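Local coordinates for uncharacterized protein (Ruminococcus gnavus, PDB 4QAN) that is of unknown function but has a cystatin-like fold, is a divergent member of the NTF2-like superfamily, and binds magnesium, at residues 131-135 with 136-140. Residues are numbered along the deposited sequence; the frame is centred on the assembly and turned at random.
Sequences QLAEC and LAAQE
The A138 N-H reaches back to A133 O at 2.7 Å (N-H...O 168°) and, with a weak, longer bond of 3.3 Å from A137 N to E134 O, closes a Schellman motif at the end of helix 126-135, one step after L136 N has bonded L132 O in the helical manner at 2.9 Å. A137 is the C-prime residue of the motif, with positive phi (52°).

Side chains add little across the turn. The A133 and A138 methyls lie side by side, 4.4 Å apart between their CB atoms. A133 CB also lies 3.9 Å from A138 O. L136 folds back over the last helical turn. Its CG stands beside its own backbone N and anti to its carbonyl carbon (chi1 -61°), which sets L136 CG 3.3 Å from L132 O. L132 O accepts the L136 N-H and also lies against the L136 side chain. Beyond the turn, L136 packs on V141, V162 and H171 of the neighbouring sheet, and A138 also touches V162. The C135 side chain touches T64 and E67 of helix 61-67.

The turn joins helix 126-135 to strand 140-150 of the antiparallel sheet. Three of the last helical carbonyls, those of L132, A133 and E134, receive amide donors from the departing chain, the one at E134 only weakly. Within the turn, backbone N-H groups thus supply the donors for these carbonyls, while the next carbonyl, L136 O, is hydrogen-bonded to Y164 OH of strand 153-164.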
ATOM      1  N   GLN A 131       8.863  -2.840 -22.356  1.00 69.53           N
ATOM      2  CA  GLN A 131       9.564  -3.235 -21.141  1.00 71.43           C
ATOM      3  C   GLN A 131       8.712  -3.031 -19.880  1.00 67.28           C
ATOM      4  O   GLN A 131       8.575  -3.939 -19.061  1.00 66.74           O
ATOM      5  CB  GLN A 131      10.847  -2.410 -21.060  1.00 75.51           C
ATOM      6  CG  GLN A 131      11.791  -2.740 -19.928  1.00 82.67           C
ATOM      7  CD  GLN A 131      13.034  -1.871 -19.988  1.00 92.62           C
ATOM      8  OE1 GLN A 131      12.964  -0.654 -19.790  1.00 94.35           O
ATOM      9  NE2 GLN A 131      14.178  -2.485 -20.277  1.00 94.24           N
ATOM     10  N   LEU A 132       8.150  -1.835 -19.732  1.00 61.17           N
ATOM     11  CA  LEU A 132       7.245  -1.531 -18.632  1.00 57.45           C
ATOM     12  C   LEU A 132       5.967  -2.361 -18.716  1.00 58.53           C
ATOM     13  O   LEU A 132       5.459  -2.812 -17.694  1.00 54.79           O
ATOM     14  CB  LEU A 132       6.874  -0.059 -18.642  1.00 56.04           C
ATOM     15  CG  LEU A 132       8.016   0.910 -18.375  1.00 57.47           C
ATOM     16  CD1 LEU A 132       7.671   2.296 -18.889  1.00 57.65           C
ATOM     17  CD2 LEU A 132       8.330   0.956 -16.893  1.00 57.56           C
ATOM     18  N   ALA A 133       5.442  -2.552 -19.928  1.00 62.54           N
ATOM     19  CA  ALA A 133       4.240  -3.375 -20.119  1.00 60.80           C
ATOM     20  C   ALA A 133       4.479  -4.815 -19.696  1.00 60.05           C
ATOM     21  O   ALA A 133       3.572  -5.490 -19.230  1.00 61.28           O
ATOM     22  CB  ALA A 133       3.782  -3.323 -21.563  1.00 61.23           C
ATOM     23  N   GLU A 134       5.713  -5.272 -19.855  1.00 61.60           N
ATOM     24  CA  GLU A 134       6.113  -6.606 -19.429  1.00 62.55           C
ATOM     25  C   GLU A 134       6.225  -6.679 -17.897  1.00 56.96           C
ATOM     26  O   GLU A 134       5.791  -7.656 -17.290  1.00 56.10           O
ATOM     27  CB  GLU A 134       7.441  -6.970 -20.097  1.00 66.51           C
ATOM     28  CG  GLU A 134       7.699  -8.455 -20.231  1.00 73.90           C
ATOM     29  CD  GLU A 134       9.084  -8.750 -20.786  1.00 84.90           C
ATOM     30  OE1 GLU A 134       9.683  -7.857 -21.427  1.00 83.11           O
ATOM     31  OE2 GLU A 134       9.576  -9.879 -20.575  1.00 91.38           O
ATOM     32  N   CYS A 135       6.811  -5.647 -17.286  1.00 55.34           N
ATOM     33  CA  CYS A 135       6.806  -5.484 -15.824  1.00 55.45           C
ATOM     34  C   CYS A 135       5.385  -5.571 -15.240  1.00 50.72           C
ATOM     35  O   CYS A 135       5.137  -6.249 -14.241  1.00 44.14           O
ATOM     36  CB  CYS A 135       7.411  -4.123 -15.421  1.00 57.27           C
ATOM     37  SG  CYS A 135       9.212  -3.964 -15.545  1.00 66.13           S
ATOM     38  N   LEU A 136       4.457  -4.874 -15.883  1.00 49.83           N
ATOM     39  CA  LEU A 136       3.102  -4.753 -15.372  1.00 46.16           C
ATOM     40  C   LEU A 136       2.178  -5.876 -15.842  1.00 46.76           C
ATOM     41  O   LEU A 136       1.027  -5.955 -15.395  1.00 44.77           O
ATOM     42  CB  LEU A 136       2.535  -3.394 -15.774  1.00 46.86           C
ATOM     43  CG  LEU A 136       3.291  -2.167 -15.243  1.00 46.03           C
ATOM     44  CD1 LEU A 136       2.721  -0.889 -15.835  1.00 46.59           C
ATOM     45  CD2 LEU A 136       3.225  -2.100 -13.735  1.00 45.10           C
ATOM     46  N   ALA A 137       2.691  -6.750 -16.714  1.00 48.02           N
ATOM     47  CA  ALA A 137       1.881  -7.758 -17.415  1.00 49.42           C
ATOM     48  C   ALA A 137       0.670  -7.102 -18.094  1.00 52.01           C
ATOM     49  O   ALA A 137      -0.454  -7.611 -18.043  1.00 50.88           O
ATOM     50  CB  ALA A 137       1.441  -8.859 -16.468  1.00 46.24           C
ATOM     51  N   ALA A 138       0.927  -5.966 -18.738  1.00 54.75           N
ATOM     52  CA  ALA A 138      -0.124  -5.125 -19.295  1.00 57.17           C
ATOM     53  C   ALA A 138      -0.258  -5.330 -20.793  1.00 61.05           C
ATOM     54  O   ALA A 138       0.699  -5.701 -21.468  1.00 63.86           O
ATOM     55  CB  ALA A 138       0.177  -3.668 -18.999  1.00 55.38           C
ATOM     56  N   GLN A 139      -1.452  -5.074 -21.309  1.00 62.86           N
ATOM     57  CA  GLN A 139      -1.683  -5.124 -22.750  1.00 66.19           C
ATOM     58  C   GLN A 139      -0.888  -4.032 -23.464  1.00 63.38           C
ATOM     59  O   GLN A 139      -0.177  -4.316 -24.414  1.00 62.84           O
ATOM     60  CB  GLN A 139      -3.165  -4.966 -23.060  1.00 69.51           C
ATOM     61  CG  GLN A 139      -4.023  -6.102 -22.541  1.00 72.01           C
ATOM     62  CD  GLN A 139      -5.435  -6.019 -23.079  1.00 79.04           C
ATOM     63  OE1 GLN A 139      -6.108  -4.996 -22.927  1.00 78.58           O
ATOM     64  NE2 GLN A 139      -5.891  -7.087 -23.725  1.00 85.47           N
ATOM     65  N   GLU A 140      -1.021  -2.791 -22.997  1.00 60.86           N
ATOM     66  CA  GLU A 140      -0.222  -1.665 -23.486  1.00 60.05           C
ATOM     67  C   GLU A 140       0.219  -0.775 -22.320  1.00 56.99           C
ATOM     68  O   GLU A 140      -0.530  -0.586 -21.358  1.00 55.15           O
ATOM     69  CB  GLU A 140      -1.025  -0.785 -24.453  1.00 63.62           C
ATOM     70  CG  GLU A 140      -1.568  -1.453 -25.709  1.00 67.33           C
ATOM     71  CD  GLU A 140      -1.930  -0.445 -26.796  1.00 72.60           C
ATOM     72  OE1 GLU A 140      -1.321   0.654 -26.822  1.00 73.18           O
ATOM     73  OE2 GLU A 140      -2.820  -0.744 -27.627  1.00 74.32           O
TER